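Local coordinates for racemase, putative (Roseobacter denitrificans, PDB 3TCS), which binds magnesium and D-alanine in an enolase-superfamily barrel and probably works as a racemase or hydro-lyase, its natural substrate remaining unsettled, at residues L282-G285 against R289-R292; C260-W265 against V294-A299; D59-V64 against R101-G106; F317-L322 against K330-S335; A110-R115 against E125-T130. One frame throughout, in Å; residues are numbered along the deposited sequence.

Overall arrangement
Interactions 1 and 2 both use helix 287-300 of the barrel domain, its first turns folding back on the loop before it and its later part reaching the preceding helix, 262-270. Interactions 3 and 5 lie along helix 98-119 of the N-terminal domain, with centres about 21 Å apart. Interaction 4 joins the next barrel helix, 314-322, to strand 332-335 beside the D-alanine pocket. Interactions 1, 3 and 4 are buried; 2 and 5 are only partly so. Chemistry follows place: an arginine grips a loop carbonyl in 1, a water bridges two side chains in 3, and 2, 4 and 5 rest on methionine, leucine and tryptophan packing.

Interaction 1 (L282-G285 against R289-R292); sequences LYLG and RTLR
Leu-284 and Thr-290 come within 6.4 Å of each other at their CA atoms where the loop after strand 276-277 turns into helix 287-300, and Gly-285 makes the turn with a phi of 112°, a value that glycine adopts with ease. The Leu-284 carbonyl is taken by Arg-289, whose chain, bent at chi3 (52°), folds back over the loop. NE donates to Leu-284 O at 2.7 Å with an N-H...O angle of 163°, lying in the carbonyl plane, and the oxygen lies close to the guanidinium plane; NH2 adds a weak bond of 3.2 Å to the same oxygen. Gly-285 CA lies 3.7 Å from NE, where a CB would collide with it. A water accepts from Arg-289 N and donates to Gly-285 O at 2.8 Å. Leu-284 CD2 presses on Thr-290 CA at 3.5 Å, tight for two carbons, and lies 3.6 Å from Thr-290 OG1, a hydroxyl already bonded to Gly-286 O, just before the helix begins. In this strand-to-helix loop of the TIM barrel, folded back on the helix it leads into, helix 98-119 covers Arg-289 through Arg-101 and Met-104, helix 262-270 brings Trp-265 to Leu-284, and helix 314-322 meets Thr-290 through Leu-321.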
# COMPACT_ATOMS: atom_id res chain seq x y z
N LEU B 282 -9.92 -6.76 -8.25
CA LEU B 282 -8.60 -6.37 -8.73
C LEU B 282 -7.78 -5.53 -7.74
O LEU B 282 -6.56 -5.67 -7.68
CB LEU B 282 -8.74 -5.67 -10.09
CG LEU B 282 -9.48 -6.54 -11.13
CD1 LEU B 282 -9.52 -5.82 -12.47
CD2 LEU B 282 -8.79 -7.90 -11.28
N TYR B 283 -8.43 -4.66 -6.96
CA TYR B 283 -7.68 -3.88 -5.98
C TYR B 283 -7.18 -4.82 -4.88
O TYR B 283 -6.14 -4.58 -4.26
CB TYR B 283 -8.55 -2.80 -5.31
CG TYR B 283 -9.00 -1.64 -6.19
CD1 TYR B 283 -8.22 -1.19 -7.25
CD2 TYR B 283 -10.20 -0.97 -5.92
CE1 TYR B 283 -8.61 -0.09 -8.02
CE2 TYR B 283 -10.61 0.12 -6.68
CZ TYR B 283 -9.80 0.56 -7.73
OH TYR B 283 -10.19 1.65 -8.48
N LEU B 284 -7.94 -5.88 -4.62
CA LEU B 284 -7.61 -6.83 -3.56
C LEU B 284 -6.52 -7.85 -3.92
O LEU B 284 -5.98 -8.50 -3.03
CB LEU B 284 -8.88 -7.56 -3.11
CG LEU B 284 -8.85 -8.60 -1.98
CD1 LEU B 284 -8.14 -8.04 -0.75
CD2 LEU B 284 -10.29 -8.98 -1.63
N GLY B 285 -6.20 -7.98 -5.20
CA GLY B 285 -5.15 -8.92 -5.57
C GLY B 285 -5.61 -10.14 -6.35
O GLY B 285 -4.81 -11.04 -6.61
N ARG B 289 -7.48 -14.20 -3.52
CA ARG B 289 -7.49 -13.35 -2.34
C ARG B 289 -8.89 -12.85 -2.02
O ARG B 289 -9.26 -12.71 -0.86
CB ARG B 289 -6.49 -12.21 -2.52
CG ARG B 289 -5.02 -12.71 -2.44
CD ARG B 289 -4.04 -11.65 -2.91
NE ARG B 289 -4.26 -10.38 -2.24
CZ ARG B 289 -3.76 -10.05 -1.05
NH1 ARG B 289 -2.98 -10.90 -0.39
NH2 ARG B 289 -4.05 -8.87 -0.53
N THR B 290 -9.70 -12.58 -3.05
CA THR B 290 -11.06 -12.13 -2.81
C THR B 290 -11.85 -13.26 -2.13
O THR B 290 -12.67 -13.02 -1.24
CB THR B 290 -11.77 -11.72 -4.12
OG1 THR B 290 -11.08 -10.61 -4.70
CG2 THR B 290 -13.21 -11.32 -3.84
N LEU B 291 -11.60 -14.50 -2.54
CA LEU B 291 -12.28 -15.65 -1.95
C LEU B 291 -11.96 -15.79 -0.46
O LEU B 291 -12.76 -16.31 0.32
CB LEU B 291 -11.91 -16.94 -2.69
CG LEU B 291 -12.47 -17.05 -4.11
CD1 LEU B 291 -11.99 -18.34 -4.76
CD2 LEU B 291 -14.00 -17.02 -4.05
N ARG B 292 -10.78 -15.31 -0.05
CA ARG B 292 -10.41 -15.37 1.36
C ARG B 292 -11.31 -14.40 2.13
O ARG B 292 -11.75 -14.70 3.24
CB ARG B 292 -8.95 -15.00 1.57
CG ARG B 292 -7.98 -15.97 0.92
CD ARG B 292 -6.55 -15.64 1.30
NE ARG B 292 -5.60 -16.17 0.32
CZ ARG B 292 -4.29 -15.95 0.36
NH1 ARG B 292 -3.77 -15.22 1.34
NH2 ARG B 292 -3.50 -16.44 -0.59
O HOH W 1 -5.77 -13.57 -5.75

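Interaction 2 (C260-W265 against V294-A299)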
# COMPACT_ATOMS: atom_id res chain seq x y z
N CYS B 260 -7.14 -3.53 0.49
CA CYS B 260 -6.38 -4.57 -0.21
C CYS B 260 -5.55 -5.41 0.76
O CYS B 260 -4.83 -6.32 0.33
CB CYS B 260 -5.45 -3.93 -1.24
SG CYS B 260 -4.16 -2.88 -0.52
N ASP B 261 -5.65 -5.10 2.05
CA ASP B 261 -4.90 -5.78 3.10
C ASP B 261 -5.78 -6.79 3.84
O ASP B 261 -6.77 -6.42 4.48
CB ASP B 261 -4.37 -4.73 4.09
CG ASP B 261 -3.53 -5.33 5.19
OD1 ASP B 261 -2.49 -5.94 4.88
OD2 ASP B 261 -3.92 -5.19 6.37
N LEU B 262 -5.42 -8.07 3.75
CA LEU B 262 -6.20 -9.13 4.38
C LEU B 262 -6.34 -9.02 5.90
O LEU B 262 -7.40 -9.30 6.45
CB LEU B 262 -5.65 -10.51 3.99
CG LEU B 262 -5.92 -10.88 2.52
CD1 LEU B 262 -5.35 -12.26 2.23
CD2 LEU B 262 -7.43 -10.86 2.24
N PRO B 263 -5.27 -8.62 6.61
CA PRO B 263 -5.46 -8.51 8.06
C PRO B 263 -6.43 -7.38 8.41
O PRO B 263 -7.14 -7.45 9.42
CB PRO B 263 -4.05 -8.30 8.60
CG PRO B 263 -3.28 -7.78 7.41
CD PRO B 263 -3.84 -8.56 6.26
N THR B 264 -6.48 -6.34 7.58
CA THR B 264 -7.39 -5.23 7.82
C THR B 264 -8.81 -5.73 7.54
O THR B 264 -9.76 -5.36 8.24
CB THR B 264 -7.07 -4.02 6.92
OG1 THR B 264 -5.79 -3.50 7.29
CG2 THR B 264 -8.11 -2.93 7.09
N TRP B 265 -8.96 -6.56 6.51
CA TRP B 265 -10.25 -7.13 6.18
C TRP B 265 -10.74 -7.97 7.36
O TRP B 265 -11.91 -7.90 7.75
CB TRP B 265 -10.14 -8.02 4.94
CG TRP B 265 -10.50 -7.32 3.67
CD1 TRP B 265 -9.66 -6.99 2.65
CD2 TRP B 265 -11.79 -6.83 3.31
NE1 TRP B 265 -10.35 -6.33 1.66
CE2 TRP B 265 -11.66 -6.21 2.04
CE3 TRP B 265 -13.05 -6.84 3.93
CZ2 TRP B 265 -12.74 -5.62 1.38
CZ3 TRP B 265 -14.13 -6.25 3.27
CH2 TRP B 265 -13.96 -5.65 2.01
N VAL B 294 -14.27 -13.41 1.07
CA VAL B 294 -15.61 -13.98 0.96
C VAL B 294 -15.84 -14.99 2.10
O VAL B 294 -16.92 -15.04 2.70
CB VAL B 294 -15.81 -14.69 -0.39
CG1 VAL B 294 -17.08 -15.52 -0.39
CG2 VAL B 294 -15.85 -13.66 -1.51
N GLU B 295 -14.82 -15.80 2.39
CA GLU B 295 -14.93 -16.79 3.46
C GLU B 295 -15.00 -16.12 4.84
O GLU B 295 -15.75 -16.55 5.71
CB GLU B 295 -13.76 -17.77 3.38
CG GLU B 295 -13.68 -18.80 4.51
CD GLU B 295 -14.96 -19.59 4.72
OE1 GLU B 295 -15.70 -19.85 3.75
OE2 GLU B 295 -15.22 -19.99 5.88
N MET B 296 -14.21 -15.06 5.05
CA MET B 296 -14.25 -14.35 6.33
C MET B 296 -15.68 -13.87 6.55
O MET B 296 -16.24 -14.01 7.63
CB MET B 296 -13.35 -13.11 6.31
CG MET B 296 -11.87 -13.35 6.22
SD MET B 296 -11.02 -11.77 6.13
CE MET B 296 -9.34 -12.31 5.78
N ALA B 297 -16.24 -13.28 5.50
CA ALA B 297 -17.60 -12.76 5.55
C ALA B 297 -18.62 -13.87 5.73
O ALA B 297 -19.54 -13.76 6.55
CB ALA B 297 -17.91 -11.98 4.27
N ARG B 298 -18.47 -14.95 4.97
CA ARG B 298 -19.39 -16.07 5.04
C ARG B 298 -19.48 -16.62 6.46
O ARG B 298 -20.58 -16.78 7.02
CB ARG B 298 -18.97 -17.19 4.09
CG ARG B 298 -19.99 -18.32 3.97
CD ARG B 298 -19.32 -19.64 3.62
NE ARG B 298 -18.37 -20.04 4.66
CZ ARG B 298 -18.71 -20.40 5.89
NH1 ARG B 298 -19.98 -20.43 6.26
NH2 ARG B 298 -17.76 -20.72 6.77
N ALA B 299 -18.33 -16.92 7.06
CA ALA B 299 -18.31 -17.47 8.41
C ALA B 299 -18.96 -16.52 9.42
O ALA B 299 -19.54 -16.96 10.41
CB ALA B 299 -16.87 -17.76 8.84
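Met-296 reaches across from helix 287-300 to the start of helix 262-270, and its side chain carries the whole contact with Leu-262 and Trp-265. CB points at the other helix. CG stands anti to the carbonyl carbon (chi1 -67°), and from there the chain runs fully extended, which lets an unbranched side chain span CA atoms that come no closer than 8.3 Å. The sulfur is the first atom to touch: SD lies 4.0 Å from Trp-265 CB and equally far from the backbone carbon Trp-265 C. It therefore rests on the root of the tryptophan, while the indole itself leads away from Met-296, its NE1 bonded to Asp-259 O. The terminal methyl goes one turn back along the helix, where CE sits 3.6 Å from Leu-262 O and 4.3 Å from Leu-262 CD2. Methionine suits this place because its flexible, apolar thioether can lie against backbone and side chain alike without asking for a polar partner. On the same turn of helix 287-300, Arg-298 grips Glu-295 side-on, NE to OE1 at 2.8 Å and NH2 to OE2 also at 2.8 Å, a salt bridge along the exposed flank. The two helices are successive members of the outer layer of the TIM barrel, linked through strand 276-277, whose Val-277 touches Trp-265 and Ala-297; Gln-266 and Ile-269 of helix 262-270 continue the packing around Met-296.

Interaction 3 (D59-V64 against R101-G106); sequences DITCTV and RRAMAG
Thr-61 OG1 is 2.7 Å from a water that in turn accepts from Arg-102 NH1 at 3.1 Å, the water lying at the edge of the guanidinium and in its plane. The hydroxyl also has a weak bond to His-57 O, in the residue just before its helix. This is a crossing of two helices in the N-terminal domain of the mandelate racemase/muconate lactonizing enzyme fold: helices 58-73 and 98-119 pass at -76°, their local axes 8.3 Å apart. So close a crossing suits small residues, and Thr-61 and Ala-103 occupy it, with CA atoms 5.4 Å from each other.

Thr-61 is well shaped for two tasks. With chi1 at -61°, OG1 lies beside the backbone N and turns to the water, while CG2 falls anti to that N and drives against the other helix, 3.5 Å from Ala-103 N and 3.6 Å from Arg-102 CB. Arg-102 crosses the threonine at about a right angle, touching it with its aliphatic root before the extended chain carries the guanidinium away. That polar end has several partners: NE bonds to Ser-98 OG, NH2 bonds to Lys-94 O of the second subunit, and the guanidinium makes a cation-pi contact with Phe-95 of that subunit. The arginine thus ties this helix crossing to the dimer interface. Two residues of helix 58-73 meet the Ala-103 methyl: CB sits 3.7 Å from Thr-61 O, and Val-64 CG1 touches it at 4.2 Å.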
# COMPACT_ATOMS: atom_id res chain seq x y z
N ASP B 59 -0.28 1.28 -16.53
CA ASP B 59 1.07 1.15 -17.07
C ASP B 59 2.06 0.97 -15.92
O ASP B 59 2.99 0.18 -16.01
CB ASP B 59 1.42 2.36 -17.95
CG ASP B 59 1.34 3.68 -17.21
OD1 ASP B 59 0.35 3.92 -16.48
OD2 ASP B 59 2.26 4.51 -17.39
N ILE B 60 1.84 1.70 -14.82
CA ILE B 60 2.71 1.59 -13.66
C ILE B 60 2.52 0.20 -13.03
O ILE B 60 3.48 -0.46 -12.65
CB ILE B 60 2.39 2.67 -12.60
CG1 ILE B 60 2.67 4.06 -13.20
CG2 ILE B 60 3.24 2.45 -11.34
CD1 ILE B 60 2.30 5.23 -12.29
N THR B 61 1.27 -0.23 -12.94
CA THR B 61 0.96 -1.53 -12.38
C THR B 61 1.65 -2.64 -13.18
O THR B 61 2.19 -3.59 -12.60
CB THR B 61 -0.57 -1.76 -12.38
OG1 THR B 61 -1.20 -0.76 -11.57
CG2 THR B 61 -0.90 -3.14 -11.82
N CYS B 62 1.65 -2.51 -14.50
CA CYS B 62 2.29 -3.54 -15.33
C CYS B 62 3.80 -3.55 -15.12
O CYS B 62 4.44 -4.60 -15.17
CB CYS B 62 1.94 -3.34 -16.80
SG CYS B 62 0.22 -3.82 -17.18
N THR B 63 4.38 -2.38 -14.87
CA THR B 63 5.81 -2.30 -14.60
C THR B 63 6.08 -3.04 -13.29
O THR B 63 7.03 -3.82 -13.17
CB THR B 63 6.28 -0.83 -14.48
OG1 THR B 63 6.17 -0.20 -15.76
CG2 THR B 63 7.73 -0.76 -14.00
N VAL B 64 5.21 -2.81 -12.31
CA VAL B 64 5.34 -3.46 -11.01
C VAL B 64 5.17 -4.97 -11.16
O VAL B 64 5.86 -5.76 -10.50
CB VAL B 64 4.29 -2.91 -10.00
CG1 VAL B 64 4.24 -3.78 -8.75
CG2 VAL B 64 4.65 -1.48 -9.62
N ARG B 101 -0.74 -5.56 -5.28
CA ARG B 101 -1.97 -6.34 -5.39
C ARG B 101 -2.65 -6.12 -6.73
O ARG B 101 -3.21 -7.05 -7.31
CB ARG B 101 -2.95 -5.99 -4.27
CG ARG B 101 -2.65 -6.67 -2.95
CD ARG B 101 -1.44 -6.06 -2.32
NE ARG B 101 -1.01 -6.74 -1.11
CZ ARG B 101 0.13 -6.46 -0.50
NH1 ARG B 101 0.92 -5.52 -1.00
NH2 ARG B 101 0.50 -7.12 0.59
N ARG B 102 -2.61 -4.89 -7.23
CA ARG B 102 -3.20 -4.58 -8.53
C ARG B 102 -2.52 -5.41 -9.61
O ARG B 102 -3.17 -5.85 -10.56
CB ARG B 102 -3.01 -3.10 -8.86
CG ARG B 102 -3.85 -2.13 -8.05
CD ARG B 102 -3.45 -0.69 -8.35
NE ARG B 102 -4.27 0.26 -7.60
CZ ARG B 102 -5.19 1.05 -8.14
NH1 ARG B 102 -5.43 1.02 -9.45
NH2 ARG B 102 -5.88 1.87 -7.36
N ALA B 103 -1.22 -5.62 -9.44
CA ALA B 103 -0.42 -6.38 -10.40
C ALA B 103 -0.70 -7.88 -10.25
O ALA B 103 -0.91 -8.59 -11.24
CB ALA B 103 1.07 -6.10 -10.19
N MET B 104 -0.68 -8.35 -9.01
CA MET B 104 -0.95 -9.76 -8.73
C MET B 104 -2.32 -10.16 -9.29
O MET B 104 -2.49 -11.28 -9.79
CB MET B 104 -0.96 -10.01 -7.22
CG MET B 104 0.39 -9.87 -6.54
SD MET B 104 0.22 -9.82 -4.74
CE MET B 104 -0.71 -11.32 -4.44
N ALA B 105 -3.28 -9.25 -9.20
CA ALA B 105 -4.63 -9.53 -9.68
C ALA B 105 -4.65 -9.91 -11.16
O ALA B 105 -5.46 -10.73 -11.58
CB ALA B 105 -5.53 -8.31 -9.45
N GLY B 106 -3.75 -9.31 -11.93
CA GLY B 106 -3.69 -9.60 -13.35
C GLY B 106 -3.22 -11.01 -13.64
O GLY B 106 -3.72 -11.68 -14.54
O HOH W 2 -3.80 -0.10 -11.84

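Interaction 4 (F317-L322 against K330-S335); sequences FTMHLL and KYLEFS. With DAL (D-alanine), chain L.
The D-alanine pocket is backed here by strand 332-335, where Leu-332 packs on helix 314-322 while the neighbouring Glu-333 belongs to the pocket itself. Leu-332 meets three side chains of the helix. Its CG is anti to the backbone N (chi1 171°), which turns the forked end to the helix: CD1 takes Thr-318 CG2 at 3.6 Å, and CD2 lies on Met-319 CG at 3.5 Å, a tight carbon pair. Leu-322 adds a third contact, its CD1 3.9 Å from Leu-332 CA. Branched and flexible apolar groups suit this buried layer, and the Thr-318 hydroxyl is satisfied by Val-314 O. Such packing is that of a TIM barrel, in which the helix runs nearly antiparallel (161°) to the strand that follows it; strand 332-335 pairs in parallel with strand 132-139. A leucine in place of Glu-333 would probably leave Lys-167 NZ without its salt-bridge partner and the Cys-308 amide without its acceptor. Glu-333 extends from the strand toward the D-alanine, though the exact fit of the ligand against it is doubtful; its OE2 forms that salt bridge and is hydrogen-bonded to Ser-139 OG, while its OE1 accepts from Cys-308 N.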
# COMPACT_ATOMS: atom_id res chain seq x y z
N PHE B 317 -15.52 -10.21 -14.02
CA PHE B 317 -14.93 -11.06 -13.00
C PHE B 317 -15.89 -11.16 -11.82
O PHE B 317 -16.06 -12.23 -11.22
CB PHE B 317 -13.61 -10.49 -12.48
CG PHE B 317 -12.54 -10.36 -13.53
CD1 PHE B 317 -12.54 -11.18 -14.66
CD2 PHE B 317 -11.50 -9.45 -13.36
CE1 PHE B 317 -11.50 -11.09 -15.60
CE2 PHE B 317 -10.45 -9.36 -14.29
CZ PHE B 317 -10.46 -10.18 -15.41
N THR B 318 -16.52 -10.04 -11.49
CA THR B 318 -17.46 -9.97 -10.38
C THR B 318 -18.71 -10.80 -10.69
O THR B 318 -19.26 -11.47 -9.81
CB THR B 318 -17.86 -8.51 -10.08
OG1 THR B 318 -16.67 -7.75 -9.82
CG2 THR B 318 -18.77 -8.43 -8.86
N MET B 319 -19.16 -10.75 -11.94
CA MET B 319 -20.32 -11.52 -12.37
C MET B 319 -20.07 -13.01 -12.13
O MET B 319 -20.93 -13.71 -11.61
CB MET B 319 -20.61 -11.27 -13.85
CG MET B 319 -21.26 -9.92 -14.13
SD MET B 319 -21.10 -9.41 -15.86
CE MET B 319 -21.80 -10.86 -16.72
N HIS B 320 -18.88 -13.49 -12.49
CA HIS B 320 -18.56 -14.90 -12.29
C HIS B 320 -18.51 -15.23 -10.80
O HIS B 320 -19.00 -16.28 -10.37
CB HIS B 320 -17.21 -15.27 -12.92
CG HIS B 320 -17.29 -15.55 -14.39
ND1 HIS B 320 -17.43 -14.56 -15.34
CD2 HIS B 320 -17.23 -16.72 -15.07
CE1 HIS B 320 -17.45 -15.10 -16.54
NE2 HIS B 320 -17.33 -16.41 -16.41
N LEU B 321 -17.91 -14.34 -10.01
CA LEU B 321 -17.81 -14.56 -8.58
C LEU B 321 -19.20 -14.65 -7.94
O LEU B 321 -19.46 -15.54 -7.14
CB LEU B 321 -17.01 -13.43 -7.91
CG LEU B 321 -16.80 -13.60 -6.40
CD1 LEU B 321 -15.80 -14.71 -6.14
CD2 LEU B 321 -16.31 -12.30 -5.79
N LEU B 322 -20.08 -13.72 -8.31
CA LEU B 322 -21.42 -13.69 -7.75
C LEU B 322 -22.27 -14.91 -8.12
O LEU B 322 -23.24 -15.21 -7.43
CB LEU B 322 -22.14 -12.40 -8.17
CG LEU B 322 -21.64 -11.11 -7.51
CD1 LEU B 322 -22.38 -9.92 -8.11
CD2 LEU B 322 -21.87 -11.17 -6.00
N LYS B 330 -27.23 -8.62 -2.95
CA LYS B 330 -28.41 -8.51 -3.80
C LYS B 330 -28.20 -8.22 -5.28
O LYS B 330 -29.08 -8.51 -6.09
CB LYS B 330 -29.34 -7.42 -3.25
CG LYS B 330 -29.69 -7.56 -1.77
CD LYS B 330 -30.38 -6.28 -1.29
CE LYS B 330 -30.57 -6.27 0.21
NZ LYS B 330 -31.25 -5.03 0.68
N TYR B 331 -27.05 -7.67 -5.64
CA TYR B 331 -26.84 -7.29 -7.03
C TYR B 331 -25.41 -6.93 -7.40
O TYR B 331 -24.57 -6.68 -6.54
CB TYR B 331 -27.76 -6.11 -7.37
CG TYR B 331 -28.11 -5.24 -6.16
CD1 TYR B 331 -29.43 -4.81 -5.95
CD2 TYR B 331 -27.15 -4.90 -5.21
CE1 TYR B 331 -29.77 -4.07 -4.82
CE2 TYR B 331 -27.48 -4.16 -4.07
CZ TYR B 331 -28.80 -3.75 -3.88
OH TYR B 331 -29.15 -3.06 -2.74
N LEU B 332 -25.18 -6.91 -8.71
CA LEU B 332 -23.89 -6.57 -9.31
C LEU B 332 -23.82 -5.07 -9.55
O LEU B 332 -24.74 -4.50 -10.14
CB LEU B 332 -23.76 -7.28 -10.66
CG LEU B 332 -22.58 -6.89 -11.55
CD1 LEU B 332 -21.38 -7.76 -11.19
CD2 LEU B 332 -22.95 -7.09 -13.03
N GLU B 333 -22.75 -4.41 -9.12
CA GLU B 333 -22.62 -2.99 -9.39
C GLU B 333 -22.43 -2.86 -10.90
O GLU B 333 -21.59 -3.55 -11.49
CB GLU B 333 -21.42 -2.39 -8.66
CG GLU B 333 -21.14 -0.95 -9.10
CD GLU B 333 -20.22 -0.19 -8.17
OE1 GLU B 333 -19.32 -0.80 -7.55
OE2 GLU B 333 -20.41 1.03 -8.07
N PHE B 334 -23.21 -2.00 -11.53
CA PHE B 334 -23.10 -1.85 -12.98
C PHE B 334 -23.02 -0.38 -13.38
O PHE B 334 -24.02 0.33 -13.34
CB PHE B 334 -24.29 -2.51 -13.66
CG PHE B 334 -24.11 -2.72 -15.14
CD1 PHE B 334 -23.36 -3.80 -15.61
CD2 PHE B 334 -24.66 -1.83 -16.05
CE1 PHE B 334 -23.17 -3.98 -16.98
CE2 PHE B 334 -24.47 -2.00 -17.42
CZ PHE B 334 -23.73 -3.08 -17.89
N SER B 335 -21.83 0.07 -13.76
CA SER B 335 -21.65 1.45 -14.17
C SER B 335 -22.50 1.78 -15.39
O SER B 335 -22.52 1.03 -16.36
CB SER B 335 -20.19 1.73 -14.50
OG SER B 335 -20.06 3.03 -15.05
N DAL L . -18.83 1.83 -5.42
CA DAL L . -18.58 3.08 -6.16
CB DAL L . -18.42 2.81 -7.64
C DAL L . -17.34 3.73 -5.64
O DAL L . -17.27 4.06 -4.50

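Interaction 5 (A110-R115 against E125-T130)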
# COMPACT_ATOMS: atom_id res chain seq x y z
N ALA B 110 -5.73 -14.17 -14.97
CA ALA B 110 -5.34 -14.84 -16.21
C ALA B 110 -5.25 -16.34 -15.96
O ALA B 110 -5.57 -17.16 -16.82
CB ALA B 110 -3.98 -14.30 -16.69
N ILE B 111 -4.81 -16.71 -14.75
CA ILE B 111 -4.70 -18.11 -14.38
C ILE B 111 -6.09 -18.73 -14.29
O ILE B 111 -6.28 -19.87 -14.71
CB ILE B 111 -3.92 -18.26 -13.05
CG1 ILE B 111 -2.44 -17.94 -13.29
CG2 ILE B 111 -4.10 -19.65 -12.47
CD1 ILE B 111 -1.58 -17.95 -12.04
N TRP B 112 -7.07 -18.00 -13.77
CA TRP B 112 -8.41 -18.57 -13.69
C TRP B 112 -9.00 -18.78 -15.09
O TRP B 112 -9.70 -19.76 -15.33
CB TRP B 112 -9.33 -17.70 -12.83
CG TRP B 112 -9.04 -17.87 -11.37
CD1 TRP B 112 -8.30 -17.06 -10.57
CD2 TRP B 112 -9.45 -18.98 -10.55
NE1 TRP B 112 -8.21 -17.58 -9.30
CE2 TRP B 112 -8.91 -18.76 -9.26
CE3 TRP B 112 -10.21 -20.13 -10.78
CZ2 TRP B 112 -9.11 -19.66 -8.20
CZ3 TRP B 112 -10.41 -21.02 -9.72
CH2 TRP B 112 -9.86 -20.78 -8.45
N ASP B 113 -8.71 -17.86 -16.00
CA ASP B 113 -9.19 -17.98 -17.37
C ASP B 113 -8.56 -19.23 -17.99
O ASP B 113 -9.22 -20.01 -18.68
CB ASP B 113 -8.78 -16.75 -18.18
CG ASP B 113 -9.32 -16.77 -19.59
OD1 ASP B 113 -10.56 -16.88 -19.74
OD2 ASP B 113 -8.53 -16.67 -20.55
N LEU B 114 -7.27 -19.42 -17.72
CA LEU B 114 -6.54 -20.58 -18.24
C LEU B 114 -7.17 -21.87 -17.74
O LEU B 114 -7.36 -22.82 -18.50
CB LEU B 114 -5.07 -20.52 -17.81
CG LEU B 114 -4.19 -21.76 -18.06
CD1 LEU B 114 -4.16 -22.09 -19.54
CD2 LEU B 114 -2.79 -21.49 -17.56
N ARG B 115 -7.50 -21.91 -16.45
CA ARG B 115 -8.11 -23.10 -15.86
C ARG B 115 -9.47 -23.39 -16.49
O ARG B 115 -9.78 -24.53 -16.82
CB ARG B 115 -8.27 -22.91 -14.35
CG ARG B 115 -6.96 -22.97 -13.57
CD ARG B 115 -7.14 -22.51 -12.12
NE ARG B 115 -5.95 -22.76 -11.31
CZ ARG B 115 -5.83 -22.42 -10.03
NH1 ARG B 115 -6.82 -21.80 -9.41
NH2 ARG B 115 -4.71 -22.71 -9.36
N GLU B 125 -18.11 -21.74 -12.97
CA GLU B 125 -18.26 -23.17 -12.70
C GLU B 125 -17.01 -23.73 -12.03
O GLU B 125 -17.11 -24.58 -11.14
CB GLU B 125 -18.54 -23.94 -14.00
CG GLU B 125 -20.01 -23.91 -14.40
CD GLU B 125 -20.30 -24.71 -15.65
OE1 GLU B 125 -19.43 -25.49 -16.08
OE2 GLU B 125 -21.42 -24.56 -16.20
N VAL B 126 -15.84 -23.26 -12.44
CA VAL B 126 -14.60 -23.72 -11.84
C VAL B 126 -14.63 -23.37 -10.35
O VAL B 126 -14.11 -24.11 -9.52
CB VAL B 126 -13.37 -23.05 -12.49
CG1 VAL B 126 -12.09 -23.56 -11.85
CG2 VAL B 126 -13.35 -23.35 -13.99
N LEU B 127 -15.26 -22.25 -10.03
CA LEU B 127 -15.37 -21.78 -8.66
C LEU B 127 -16.47 -22.47 -7.86
O LEU B 127 -16.71 -22.14 -6.70
CB LEU B 127 -15.62 -20.27 -8.64
CG LEU B 127 -14.49 -19.35 -9.12
CD1 LEU B 127 -15.00 -17.92 -9.18
CD2 LEU B 127 -13.30 -19.45 -8.17
N GLY B 128 -17.15 -23.43 -8.49
CA GLY B 128 -18.21 -24.15 -7.80
C GLY B 128 -19.60 -23.62 -8.06
O GLY B 128 -20.58 -24.10 -7.47
N GLY B 129 -19.71 -22.63 -8.94
CA GLY B 129 -21.00 -22.05 -9.25
C GLY B 129 -21.56 -22.50 -10.59
O GLY B 129 -21.14 -23.52 -11.13
N THR B 130 -22.49 -21.72 -11.13
CA THR B 130 -23.10 -22.05 -12.42
C THR B 130 -23.32 -20.81 -13.27
O THR B 130 -23.45 -19.71 -12.74
CB THR B 130 -24.48 -22.73 -12.22
OG1 THR B 130 -25.34 -21.85 -11.48
CG2 THR B 130 -24.33 -24.04 -11.47
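With CG anti to the carbonyl carbon (chi1 -76°), Trp-112 swings its indole out from helix 98-119 to the end of helix 123-126, where Leu-127, set the same way (chi1 -68°), lays a methyl over the ring. Leu-127 CD2 stands 3.9 Å from the centroid of the six-membered ring and 23° off its normal, a CH-pi contact over the face, closest to CZ3 at 3.6 Å. Val-126 comes from another side: its CG1 touches the rim in the plane of the ring, 3.7 Å from CZ3. The face opposite Leu-127 is covered within the same helix by Arg-115 NH1, 3.3 Å above the ring plane, while Arg-115 NH2 is bonded to Ile-78 O. A broad flat side chain suits this place because it offers face and rim together to two branched residues. Replacing Trp-112 by alanine is likely to open a gap under Leu-127 CD2 and beside Val-126 CG1, and to leave Arg-115 without the ring it lies on. Leu-127 also packs on Ile-287 and Leu-291 of helix 287-300, joining this corner to the barrel domain. Just beyond, Gly-128 N bonds to Glu-125 O at 2.9 Å as the chain leaves the helix with positive phi, a Schellman motif closed by glycine.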